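Local coordinates for cutinase-like protein (Cryptococcus sp., PDB 2CZQ) that probably hydrolyses carboxylic esters, as a cutinase-like enzyme with the alpha/beta hydrolase fold, at residues C125-N130 against T134-N139; L158-Y163 against Q190-K195; A90-L95 against I114-H119; D165-T170 against F174-Q179. All coordinates share one frame; numbering follows the deposited sequence. Where two conformers were deposited one is given.

Interaction 1 (C125-N130 against T134-N139); sequences CNVDSN and TTRNVN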
loop_
_atom_site.group_PDB
_atom_site.type_symbol
_atom_site.label_atom_id
_atom_site.label_comp_id
_atom_site.label_asym_id
_atom_site.label_seq_id
_atom_site.Cartn_x
_atom_site.Cartn_y
_atom_site.Cartn_z
ATOM N N CYS A 125 6.893 -3.299 10.343
ATOM C CA CYS A 125 5.695 -3.266 9.507
ATOM C C CYS A 125 5.547 -4.542 8.678
ATOM O O CYS A 125 4.492 -4.758 8.080
ATOM C CB CYS A 125 5.710 -2.051 8.567
ATOM S SG CYS A 125 7.220 -1.855 7.579
ATOM N N ASN A 126 6.591 -5.372 8.622
ATOM C CA ASN A 126 6.596 -6.523 7.725
ATOM C C ASN A 126 5.837 -7.696 8.328
ATOM O O ASN A 126 6.205 -8.195 9.396
ATOM C CB ASN A 126 8.023 -7.023 7.462
ATOM C CG ASN A 126 8.928 -6.035 6.726
ATOM O OD1 ASN A 126 8.438 -4.982 6.307
ATOM N ND2 ASN A 126 10.204 -6.338 6.573
ATOM N N VAL A 127 4.810 -8.155 7.623
ATOM C CA VAL A 127 4.099 -9.374 7.997
ATOM C C VAL A 127 3.923 -10.274 6.780
ATOM O O VAL A 127 4.072 -9.834 5.629
ATOM C CB VAL A 127 2.718 -9.091 8.641
ATOM C CG1 VAL A 127 2.855 -8.271 9.916
ATOM C CG2 VAL A 127 1.773 -8.428 7.654
ATOM N N ASP A 128 3.600 -11.538 7.038
ATOM C CA ASP A 128 3.287 -12.480 5.973
ATOM C C ASP A 128 1.773 -12.509 5.728
ATOM O O ASP A 128 1.031 -11.711 6.299
ATOM C CB ASP A 128 3.873 -13.866 6.274
ATOM C CG ASP A 128 3.348 -14.474 7.554
ATOM O OD1 ASP A 128 2.141 -14.306 7.861
ATOM O OD2 ASP A 128 4.089 -15.161 8.294
ATOM N N SER A 129 1.309 -13.412 4.869
ATOM C CA SER A 129 -0.097 -13.416 4.466
ATOM C C SER A 129 -1.049 -13.791 5.596
ATOM O O SER A 129 -2.256 -13.586 5.481
ATOM C CB SER A 129 -0.308 -14.348 3.283
ATOM O OG SER A 129 0.477 -13.909 2.199
ATOM N N ASN A 130 -0.498 -14.350 6.671
ATOM C CA ASN A 130 -1.269 -14.721 7.852
ATOM C C ASN A 130 -1.084 -13.727 8.993
ATOM O O ASN A 130 -1.572 -13.949 10.101
ATOM C CB ASN A 130 -0.887 -16.134 8.308
ATOM C CG ASN A 130 -1.131 -17.174 7.238
ATOM O OD1 ASN A 130 -2.235 -17.287 6.716
ATOM N ND2 ASN A 130 -0.091 -17.921 6.888
ATOM N N THR A 134 6.999 -14.632 9.211
ATOM C CA THR A 134 7.872 -15.533 8.453
ATOM C C THR A 134 8.620 -14.853 7.316
ATOM O O THR A 134 9.620 -15.384 6.838
ATOM C CB THR A 134 7.131 -16.772 7.915
ATOM O OG1 THR A 134 6.127 -16.366 6.975
ATOM C CG2 THR A 134 6.393 -17.519 9.032
ATOM N N THR A 135 8.136 -13.691 6.879
ATOM C CA THR A 135 8.838 -12.899 5.871
ATOM C C THR A 135 9.309 -11.559 6.416
ATOM O O THR A 135 9.582 -10.637 5.646
ATOM C CB THR A 135 7.962 -12.659 4.638
ATOM O OG1 THR A 135 6.746 -12.025 5.054
ATOM C CG2 THR A 135 7.554 -13.975 3.984
ATOM N N ARG A 136 9.426 -11.431 7.733
ATOM C CA ARG A 136 9.894 -10.164 8.269
ATOM C C ARG A 136 11.338 -9.869 7.871
ATOM O O ARG A 136 11.677 -8.726 7.563
ATOM C CB ARG A 136 9.740 -10.095 9.785
ATOM C CG ARG A 136 10.206 -8.761 10.357
ATOM C CD ARG A 136 9.576 -8.386 11.664
ATOM N NE ARG A 136 8.134 -8.212 11.534
ATOM C CZ ARG A 136 7.323 -7.974 12.555
ATOM N NH1 ARG A 136 7.811 -7.866 13.789
ATOM N NH2 ARG A 136 6.020 -7.843 12.347
ATOM N N ASN A 137 12.176 -10.902 7.875
ATOM C CA ASN A 137 13.618 -10.731 7.711
ATOM C C ASN A 137 14.119 -11.177 6.354
ATOM O O ASN A 137 15.067 -11.962 6.237
ATOM C CB ASN A 137 14.359 -11.411 8.849
ATOM C CG ASN A 137 13.818 -10.989 10.183
ATOM O OD1 ASN A 137 13.764 -9.794 10.477
ATOM N ND2 ASN A 137 13.360 -11.947 10.976
ATOM N N VAL A 138 13.461 -10.651 5.328
ATOM C CA VAL A 138 13.841 -10.878 3.942
ATOM C C VAL A 138 13.799 -9.555 3.189
ATOM O O VAL A 138 13.097 -8.620 3.587
ATOM C CB VAL A 138 12.933 -11.937 3.242
ATOM C CG1 VAL A 138 12.931 -13.250 4.016
ATOM C CG2 VAL A 138 11.502 -11.425 3.046
ATOM N N ASN A 139 14.558 -9.496 2.102
ATOM C CA ASN A 139 14.626 -8.322 1.254
ATOM C C ASN A 139 13.980 -8.559 -0.092
ATOM O O ASN A 139 14.024 -9.670 -0.625
ATOM C CB ASN A 139 16.084 -7.946 1.025
ATOM C CG ASN A 139 16.736 -7.380 2.260
ATOM O OD1 ASN A 139 16.227 -6.434 2.858
ATOM N ND2 ASN A 139 17.864 -7.961 2.657
#

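Interaction 2 (L158-Y163 against Q190-K195); sequences LDVCAY and QTMGYK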
loop_
_atom_site.group_PDB
_atom_site.type_symbol
_atom_site.label_atom_id
_atom_site.label_comp_id
_atom_site.label_asym_id
_atom_site.label_seq_id
_atom_site.Cartn_x
_atom_site.Cartn_y
_atom_site.Cartn_z
ATOM N N LEU A 158 1.823 -1.397 6.892
ATOM C CA LEU A 158 1.802 -2.842 6.901
ATOM C C LEU A 158 2.332 -3.274 5.549
ATOM O O LEU A 158 1.743 -2.935 4.516
ATOM C CB LEU A 158 0.382 -3.363 7.087
ATOM C CG LEU A 158 -0.074 -3.838 8.464
ATOM C CD1 LEU A 158 -1.433 -4.500 8.322
ATOM C CD2 LEU A 158 0.914 -4.789 9.132
ATOM N N ASP A 159 3.471 -3.963 5.560
ATOM C CA ASP A 159 4.102 -4.459 4.342
ATOM C C ASP A 159 3.956 -5.979 4.319
ATOM O O ASP A 159 4.665 -6.709 5.024
ATOM C CB ASP A 159 5.564 -4.019 4.269
ATOM C CG ASP A 159 6.177 -4.259 2.910
ATOM O OD1 ASP A 159 5.486 -4.844 2.040
ATOM O OD2 ASP A 159 7.344 -3.890 2.641
ATOM N N VAL A 160 2.995 -6.430 3.523
ATOM C CA VAL A 160 2.582 -7.820 3.487
ATOM C C VAL A 160 3.313 -8.539 2.365
ATOM O O VAL A 160 3.187 -8.182 1.188
ATOM C CB VAL A 160 1.053 -7.932 3.307
ATOM C CG1 VAL A 160 0.604 -9.385 3.352
ATOM C CG2 VAL A 160 0.318 -7.099 4.354
ATOM N N CYS A 161 4.088 -9.548 2.745
ATOM C CA CYS A 161 4.865 -10.321 1.793
ATOM C C CYS A 161 4.552 -11.783 2.016
ATOM O O CYS A 161 4.857 -12.336 3.076
ATOM C CB CYS A 161 6.362 -10.065 1.977
ATOM S SG CYS A 161 7.385 -10.996 0.817
ATOM N N ALA A 162 3.915 -12.405 1.029
ATOM C CA ALA A 162 3.600 -13.825 1.095
ATOM C C ALA A 162 4.893 -14.618 1.131
ATOM O O ALA A 162 5.816 -14.330 0.378
ATOM C CB ALA A 162 2.768 -14.237 -0.108
ATOM N N TYR A 163 4.963 -15.623 1.998
ATOM C CA TYR A 163 6.148 -16.458 2.063
ATOM C C TYR A 163 6.456 -17.003 0.678
ATOM O O TYR A 163 5.601 -17.602 0.024
ATOM C CB TYR A 163 5.948 -17.599 3.051
ATOM C CG TYR A 163 7.190 -18.417 3.292
ATOM C CD1 TYR A 163 7.552 -19.450 2.423
ATOM C CD2 TYR A 163 8.012 -18.153 4.381
ATOM C CE1 TYR A 163 8.695 -20.208 2.645
ATOM C CE2 TYR A 163 9.155 -18.912 4.615
ATOM C CZ TYR A 163 9.490 -19.937 3.738
ATOM O OH TYR A 163 10.620 -20.698 3.947
ATOM N N GLN A 190 -6.601 -9.988 2.281
ATOM C CA GLN A 190 -7.723 -9.083 2.063
ATOM C C GLN A 190 -8.330 -8.639 3.389
ATOM O O GLN A 190 -8.601 -7.460 3.590
ATOM C CB GLN A 190 -8.779 -9.711 1.149
ATOM C CG GLN A 190 -8.306 -9.940 -0.286
ATOM C CD GLN A 190 -7.800 -8.668 -0.934
ATOM O OE1 GLN A 190 -8.475 -7.640 -0.901
ATOM N NE2 GLN A 190 -6.606 -8.729 -1.516
ATOM N N THR A 191 -8.514 -9.582 4.308
ATOM C CA THR A 191 -9.108 -9.247 5.595
ATOM C C THR A 191 -8.193 -8.338 6.403
ATOM O O THR A 191 -8.648 -7.358 6.989
ATOM C CB THR A 191 -9.451 -10.513 6.369
ATOM O OG1 THR A 191 -10.300 -11.339 5.558
ATOM C CG2 THR A 191 -10.269 -10.172 7.616
ATOM N N MET A 192 -6.906 -8.657 6.428
ATOM C CA MET A 192 -5.942 -7.828 7.137
ATOM C C MET A 192 -5.945 -6.405 6.596
ATOM O O MET A 192 -5.889 -5.453 7.371
ATOM C CB MET A 192 -4.566 -8.458 6.995
ATOM C CG MET A 192 -3.470 -7.845 7.812
ATOM S SD MET A 192 -2.062 -8.963 7.924
ATOM C CE MET A 192 -1.782 -9.440 6.198
ATOM N N GLY A 193 -5.994 -6.266 5.274
ATOM C CA GLY A 193 -5.991 -4.952 4.648
ATOM C C GLY A 193 -7.226 -4.133 4.973
ATOM O O GLY A 193 -7.137 -2.924 5.206
ATOM N N TYR A 194 -8.380 -4.795 4.983
ATOM C CA TYR A 194 -9.639 -4.152 5.338
ATOM C C TYR A 194 -9.624 -3.703 6.803
ATOM O O TYR A 194 -9.946 -2.553 7.103
ATOM C CB TYR A 194 -10.830 -5.071 5.001
ATOM C CG TYR A 194 -11.902 -5.145 6.059
ATOM C CD1 TYR A 194 -12.021 -6.271 6.870
ATOM C CD2 TYR A 194 -12.789 -4.090 6.263
ATOM C CE1 TYR A 194 -12.993 -6.350 7.853
ATOM C CE2 TYR A 194 -13.765 -4.160 7.245
ATOM C CZ TYR A 194 -13.861 -5.289 8.035
ATOM O OH TYR A 194 -14.823 -5.338 9.013
ATOM N N LYS A 195 -9.229 -4.594 7.713
ATOM C CA LYS A 195 -9.206 -4.239 9.128
ATOM C C LYS A 195 -8.204 -3.128 9.413
ATOM O O LYS A 195 -8.489 -2.208 10.186
ATOM C CB LYS A 195 -8.909 -5.458 9.998
ATOM C CG LYS A 195 -10.045 -6.453 10.032
ATOM C CD LYS A 195 -9.864 -7.536 11.076
ATOM C CE LYS A 195 -11.073 -8.457 11.052
ATOM N NZ LYS A 195 -11.091 -9.474 12.138
#

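Interaction 3 (A90-L95 against I114-H119); sequences ATVVAL and IGNPDH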
loop_
_atom_site.group_PDB
_atom_site.type_symbol
_atom_site.label_atom_id
_atom_site.label_comp_id
_atom_site.label_asym_id
_atom_site.label_seq_id
_atom_site.Cartn_x
_atom_site.Cartn_y
_atom_site.Cartn_z
ATOM N N ALA A 90 6.230 2.339 -6.100
ATOM C CA ALA A 90 5.828 3.727 -6.344
ATOM C C ALA A 90 5.348 4.406 -5.062
ATOM O O ALA A 90 5.600 5.598 -4.842
ATOM C CB ALA A 90 4.752 3.794 -7.408
ATOM N N THR A 91 4.660 3.643 -4.219
ATOM C CA THR A 91 4.165 4.148 -2.943
ATOM C C THR A 91 5.311 4.418 -1.970
ATOM O O THR A 91 5.351 5.469 -1.327
ATOM C CB THR A 91 3.161 3.156 -2.342
ATOM O OG1 THR A 91 2.050 2.991 -3.237
ATOM C CG2 THR A 91 2.542 3.713 -1.068
ATOM N N VAL A 92 6.243 3.471 -1.862
ATOM C CA VAL A 92 7.422 3.647 -1.019
ATOM C C VAL A 92 8.166 4.932 -1.390
ATOM O O VAL A 92 8.539 5.716 -0.516
ATOM C CB VAL A 92 8.353 2.420 -1.120
ATOM C CG1 VAL A 92 9.710 2.708 -0.493
ATOM C CG2 VAL A 92 7.700 1.206 -0.471
ATOM N N VAL A 93 8.367 5.148 -2.684
ATOM C CA VAL A 93 9.077 6.338 -3.132
ATOM C C VAL A 93 8.274 7.604 -2.828
ATOM O O VAL A 93 8.853 8.634 -2.475
ATOM C CB VAL A 93 9.506 6.208 -4.609
ATOM C CG1 VAL A 93 10.188 7.480 -5.108
ATOM C CG2 VAL A 93 10.448 5.016 -4.758
ATOM N N ALA A 94 6.944 7.522 -2.906
ATOM C CA ALA A 94 6.109 8.635 -2.455
ATOM C C ALA A 94 6.371 8.963 -0.987
ATOM O O ALA A 94 6.480 10.133 -0.626
ATOM C CB ALA A 94 4.624 8.354 -2.688
ATOM N N LEU A 95 6.488 7.944 -0.138
ATOM C CA LEU A 95 6.767 8.186 1.280
ATOM C C LEU A 95 8.103 8.894 1.456
ATOM O O LEU A 95 8.233 9.817 2.267
ATOM C CB LEU A 95 6.779 6.890 2.085
ATOM C CG LEU A 95 5.602 5.926 1.926
ATOM C CD1 LEU A 95 5.730 4.789 2.924
ATOM C CD2 LEU A 95 4.251 6.627 2.073
ATOM N N ILE A 114 1.597 -4.770 -0.700
ATOM C CA ILE A 114 1.666 -6.200 -0.977
ATOM C C ILE A 114 2.659 -6.461 -2.093
ATOM O O ILE A 114 2.730 -5.713 -3.073
ATOM C CB ILE A 114 0.279 -6.808 -1.339
ATOM C CG1 ILE A 114 -0.511 -5.880 -2.269
ATOM C CG2 ILE A 114 -0.505 -7.126 -0.076
ATOM C CD1 ILE A 114 -1.724 -6.533 -2.909
ATOM N N GLY A 115 3.443 -7.524 -1.942
ATOM C CA GLY A 115 4.406 -7.885 -2.969
ATOM C C GLY A 115 5.392 -6.768 -3.284
ATOM O O GLY A 115 5.646 -6.450 -4.445
ATOM N N ASN A 116 5.958 -6.180 -2.237
ATOM C CA ASN A 116 6.758 -4.965 -2.351
ATOM C C ASN A 116 8.186 -5.231 -2.826
ATOM O O ASN A 116 8.959 -5.849 -2.099
ATOM C CB ASN A 116 6.795 -4.304 -0.971
ATOM C CG ASN A 116 7.546 -2.999 -0.955
ATOM O OD1 ASN A 116 7.835 -2.401 -1.998
ATOM N ND2 ASN A 116 7.866 -2.534 0.250
ATOM N N PRO A 117 8.576 -4.745 -4.008
ATOM C CA PRO A 117 9.969 -4.899 -4.451
ATOM C C PRO A 117 10.952 -4.229 -3.489
ATOM O O PRO A 117 12.120 -4.613 -3.448
ATOM C CB PRO A 117 9.991 -4.179 -5.803
ATOM C CG PRO A 117 8.568 -4.159 -6.262
ATOM C CD PRO A 117 7.771 -4.013 -5.004
ATOM N N ASP A 118 10.474 -3.245 -2.729
ATOM C CA ASP A 118 11.317 -2.495 -1.801
ATOM C C ASP A 118 11.256 -3.035 -0.375
ATOM O O ASP A 118 11.644 -2.348 0.569
ATOM C CB ASP A 118 10.918 -1.021 -1.803
ATOM C CG ASP A 118 11.088 -0.378 -3.145
ATOM O OD1 ASP A 118 11.839 -0.941 -3.985
ATOM O OD2 ASP A 118 10.505 0.691 -3.422
ATOM N N HIS A 119 10.772 -4.260 -0.220
ATOM C CA HIS A 119 10.669 -4.892 1.086
ATOM C C HIS A 119 12.045 -4.916 1.760
ATOM O O HIS A 119 13.037 -5.299 1.143
ATOM C CB HIS A 119 10.091 -6.289 0.881
ATOM C CG HIS A 119 9.777 -7.018 2.141
ATOM N ND1 HIS A 119 8.510 -7.137 2.668
ATOM C CD2 HIS A 119 10.595 -7.705 2.969
ATOM C CE1 HIS A 119 8.570 -7.871 3.770
ATOM N NE2 HIS A 119 9.823 -8.224 3.972
#

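Interaction 4 (D165-T170 against F174-Q179); sequences DGVCDT and FGINAQ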
loop_
_atom_site.group_PDB
_atom_site.type_symbol
_atom_site.label_atom_id
_atom_site.label_comp_id
_atom_site.label_asym_id
_atom_site.label_seq_id
_atom_site.Cartn_x
_atom_site.Cartn_y
_atom_site.Cartn_z
ATOM N N ASP A 165 7.129 -15.278 -2.070
ATOM C CA ASP A 165 6.921 -14.337 -3.170
ATOM C C ASP A 165 8.291 -13.774 -3.546
ATOM O O ASP A 165 8.882 -13.041 -2.767
ATOM C CB ASP A 165 5.967 -13.228 -2.704
ATOM C CG ASP A 165 5.868 -12.070 -3.676
ATOM O OD1 ASP A 165 6.657 -12.002 -4.647
ATOM O OD2 ASP A 165 4.993 -11.187 -3.522
ATOM N N GLY A 166 8.800 -14.126 -4.725
ATOM C CA GLY A 166 10.157 -13.767 -5.105
ATOM C C GLY A 166 10.439 -12.287 -5.298
ATOM O O GLY A 166 11.600 -11.896 -5.405
ATOM N N VAL A 167 9.393 -11.466 -5.358
ATOM C CA VAL A 167 9.566 -10.029 -5.545
ATOM C C VAL A 167 9.914 -9.330 -4.221
ATOM O O VAL A 167 10.787 -8.459 -4.186
ATOM C CB VAL A 167 8.314 -9.405 -6.202
ATOM C CG1 VAL A 167 8.437 -7.896 -6.300
ATOM C CG2 VAL A 167 8.079 -10.019 -7.584
ATOM N N CYS A 168 9.221 -9.710 -3.149
ATOM C CA CYS A 168 9.454 -9.139 -1.822
ATOM C C CYS A 168 10.309 -10.018 -0.910
ATOM O O CYS A 168 10.824 -9.533 0.100
ATOM C CB CYS A 168 8.126 -8.780 -1.138
ATOM S SG CYS A 168 6.949 -10.132 -0.995
ATOM N N ASP A 169 10.457 -11.292 -1.284
ATOM C CA ASP A 169 11.128 -12.305 -0.474
ATOM C C ASP A 169 12.126 -13.057 -1.354
ATOM O O ASP A 169 11.821 -14.121 -1.910
ATOM C CB ASP A 169 10.081 -13.260 0.111
ATOM C CG ASP A 169 10.673 -14.393 0.919
ATOM O OD1 ASP A 169 11.915 -14.494 1.054
ATOM O OD2 ASP A 169 9.906 -15.223 1.455
ATOM N N THR A 170 13.320 -12.494 -1.497
ATOM C CA THR A 170 14.336 -13.146 -2.319
ATOM C C THR A 170 15.030 -14.283 -1.583
ATOM O O THR A 170 15.795 -15.031 -2.195
ATOM C CB THR A 170 15.385 -12.160 -2.867
ATOM O OG1 THR A 170 16.117 -11.583 -1.777
ATOM C CG2 THR A 170 14.731 -10.991 -3.614
ATOM N N PHE A 174 11.348 -17.037 -5.733
ATOM C CA PHE A 174 12.135 -17.125 -6.953
ATOM C C PHE A 174 11.414 -16.425 -8.103
ATOM O O PHE A 174 10.708 -17.056 -8.902
ATOM C CB PHE A 174 12.482 -18.582 -7.283
ATOM C CG PHE A 174 13.634 -18.725 -8.235
ATOM C CD1 PHE A 174 14.944 -18.539 -7.800
ATOM C CD2 PHE A 174 13.411 -19.054 -9.568
ATOM C CE1 PHE A 174 16.015 -18.681 -8.675
ATOM C CE2 PHE A 174 14.474 -19.198 -10.453
ATOM C CZ PHE A 174 15.777 -19.008 -10.011
ATOM N N GLY A 175 11.599 -15.104 -8.160
ATOM C CA GLY A 175 10.977 -14.271 -9.173
ATOM C C GLY A 175 9.476 -14.148 -9.025
ATOM O O GLY A 175 8.913 -14.463 -7.967
ATOM N N ILE A 176 8.831 -13.678 -10.091
ATOM C CA ILE A 176 7.373 -13.597 -10.117
ATOM C C ILE A 176 6.787 -14.989 -10.264
ATOM O O ILE A 176 6.824 -15.605 -11.335
ATOM C CB ILE A 176 6.843 -12.674 -11.227
ATOM C CG1 ILE A 176 7.401 -11.259 -11.071
ATOM C CG2 ILE A 176 5.307 -12.658 -11.205
ATOM C CD1 ILE A 176 6.932 -10.308 -12.158
ATOM N N ASN A 177 6.229 -15.466 -9.166
ATOM C CA ASN A 177 5.700 -16.809 -9.064
ATOM C C ASN A 177 4.274 -16.750 -8.536
ATOM O O ASN A 177 3.722 -15.659 -8.348
ATOM C CB ASN A 177 6.612 -17.667 -8.175
ATOM C CG ASN A 177 6.893 -17.033 -6.810
ATOM O OD1 ASN A 177 6.324 -15.996 -6.447
ATOM N ND2 ASN A 177 7.775 -17.664 -6.046
ATOM N N ALA A 178 3.670 -17.909 -8.285
ATOM C CA ALA A 178 2.285 -17.934 -7.829
ATOM C C ALA A 178 2.091 -17.107 -6.568
ATOM O O ALA A 178 1.060 -16.461 -6.391
ATOM C CB ALA A 178 1.820 -19.359 -7.605
ATOM N N GLN A 179 3.093 -17.120 -5.699
ATOM C CA GLN A 179 3.007 -16.396 -4.441
ATOM C C GLN A 179 2.876 -14.887 -4.670
ATOM O O GLN A 179 2.133 -14.213 -3.959
ATOM C CB GLN A 179 4.214 -16.722 -3.564
ATOM C CG GLN A 179 4.182 -18.126 -2.973
ATOM C CD GLN A 179 4.487 -19.234 -3.974
ATOM O OE1 GLN A 179 5.013 -18.996 -5.064
ATOM N NE2 GLN A 179 4.157 -20.459 -3.594
HETATM O O HOH W 1 13.377 -13.828 -6.295
#

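Interaction 1 (C125-N130 against T134-N139)
Arg136 meets the backbone of Asn126 side-on, and the exchange between these two residues is the dense half of the contact. Both NE and NH2 of Arg136 donate to the carbonyl O of Asn126, at 2.9 Å from NE and 3.0 Å from NH2, and this oxygen lies almost exactly in the guanidinium plane. NE reaches it within the carbonyl plane, whereas NH2 comes from 37° above. A bend at chi3 (-63°) brings the guanidinium edge-on to this carbonyl, with Val127 CG1 also at that edge. In return, Asn126 ND2 donates to Arg136 O at 3.0 Å along a nearly straight path (167°), and the same nitrogen is shared with Lys120 O. The looser, solvent side is at the exposed Thr134, held by the buried carboxylate of Asp128. Asp128 OD2 accepts from Thr134 OG1 at 2.7 Å and from Thr134 N at 3.1 Å, the two donors arriving from opposite faces of its plane, while OD1 takes Asn130 N in an Asx turn and also Gly132 N. The hydroxyl of buried Thr135 bonds Cys161 O. The loop closed in this way lies at the edge of the parallel sheet: strand 126-127 pairs with strand 157-160, and Val127, whose side chain starts away from the loop, packs on Leu158 and Val160 of strand 157-160 and on Met192 of helix 187-200.

Interaction 2 (L158-Y163 against Q190-K195)
Met192 reaches from helix 187-200 to Leu158 and Val160 of strand 157-160, an instance of the helix-on-sheet packing from which the three-layered alpha/beta hydrolase fold is built. Along the helix, Gln190 comes first and turns its amide elsewhere, to Met30 N, Gly26 O and Tyr183 O. The hydroxyl of Thr191 bonds Gln187 O one turn back. Met192 then carries the whole junction. CG lies anti to the backbone N (chi1 -172°) and the chain runs on extended until chi3 (49°) bends the methyl aside, which lets one side chain serve two strand residues. Its CG passes 3.9 Å from CD1 of Leu158 in one of that leucine's two conformers, a less certain contact than the one its end makes with Val160. Gly193 and Leu158 are the nearest CA pair, 8.4 Å apart, a spacing bridged by side chains alone. Tyr194 is directed to Met30 and Gln33 of helix 28-37. Phe112 and Val127 of the adjoining strands touch the same strand residues, and Val127 also meets Met192, making the patch continuous and apolar. With Val160 the meeting is tip to tip, Met192 CE facing both methyls of the valine, 3.6 Å from Val160 CG2 and 3.7 Å from Val160 CG1.

Interaction 3 (A90-L95 against I114-H119)
Helix 86-98 passes a type I beta turn at Asn116-His119 with Val92 and Asp118 as the nearest backbone pair, their CA atoms 7.3 Å apart, and the turn is closed by His119 N to Asn116 O. Val92 is the helix residue that fills the interval. Its two methyls divide the work: CG1, anti to the backbone N (chi1 168°), lies 3.6 Å from Asp118 OD2, while Val92 CG2 rests 3.8 Å from Asn116 ND2 and almost as near OD1. The valine thus meets the end of the asparagine amide with one branch, crossing that side chain at about a right angle, and the flank of the carboxylate with the other; Val92 CB is equally close to Asp118 OD2. On the loop side the two polar residues are joined to each other. Asn116 OD1 accepts from Asp118 N at 2.9 Å in an Asx turn, with the donor high above the amide carbonyl plane, 73° out of it. ND2 of Asn116 is used outside the turn, by Asp159 OD2 on strand 157-160, and Asp118 OD1 takes Gln146 NE2. Leu113 of strand 108-114 also touches Val92, so the helix residue spans the join between strand and loop. The chemistry is one-sided: a hydrocarbon surface presses on two buried polar groups without bonding them. Their orientation is probably set largely by the hydrogen bonds of the Asx turn, Asp159 and Gln146, with Val92 adding apolar packing.

Interaction 4 (D165-T170 against F174-Q179)
The loop carrying Asp165 of a probable Ser-His-Asp triad, with Ser85 and His180, folds here against the run leading into helix 178-181, which bears the histidine. Asp165 OD2 bonds His180 ND1 and also Tyr183 OH, while OD1 receives Val167 N at 2.9 Å in an Asx turn, so both carboxylate oxygens have hydrogen-bond partners. Backbone meets backbone at Gly166, where the absence of a side chain lets the chains close in: its CA makes a CH···O contact of 3.2 Å with Gly175 O. One water bridges the glycines, donating to Gly166 O at 2.8 Å and accepting from Gly175 N at 2.9 Å. Asn177 is the N-cap of the short helix. With chi1 at 53°, its CG is tucked between backbone N and carbonyl carbon, which brings OD1 to 3.5 Å from Gly166 N; that oxygen bonds His180 N weakly, and ND2 holds Gly164 O. Beyond it, Gln179 CB packs 3.6 Å from Asp165 N before the chain bends away at chi2. On another flank Val167 CG2 and Ile176 CG1, 3.8 Å apart, lie side by side and point the same way. Across the joint, then, packing, a water and a weak CH···O contact are the main links that can be identified, while the bonds from Asp165 to Val167 N, His180 and Tyr183, and from Asn177 ND2 to Gly164 O, are consistent with a second shell that positions the aspartate and the start of the histidine helix.

The four contacts show how a sheet edge and its loops are sewn into one body around a probable active site. Interactions 1 and 2 share neighbouring strands, their centres 10 Å apart, with Cys125 O 2.8 Å from Asp159 N. His119 of interaction 3 ties the turn to interaction 1 through NE2, 2.9 Å from Thr135 O, and Asn116 ND2 reaches Asp159 OD2 of the strand segment in interaction 2 at 2.8 Å. Interaction 4, nested within the loop that interaction 2 closes, is joined to strand segment 158-163 by the Cys161-Cys168 disulfide. Gly115 CA lies 3.4 Å from Asp165 OD2, placing interaction 3 beside the putative triad.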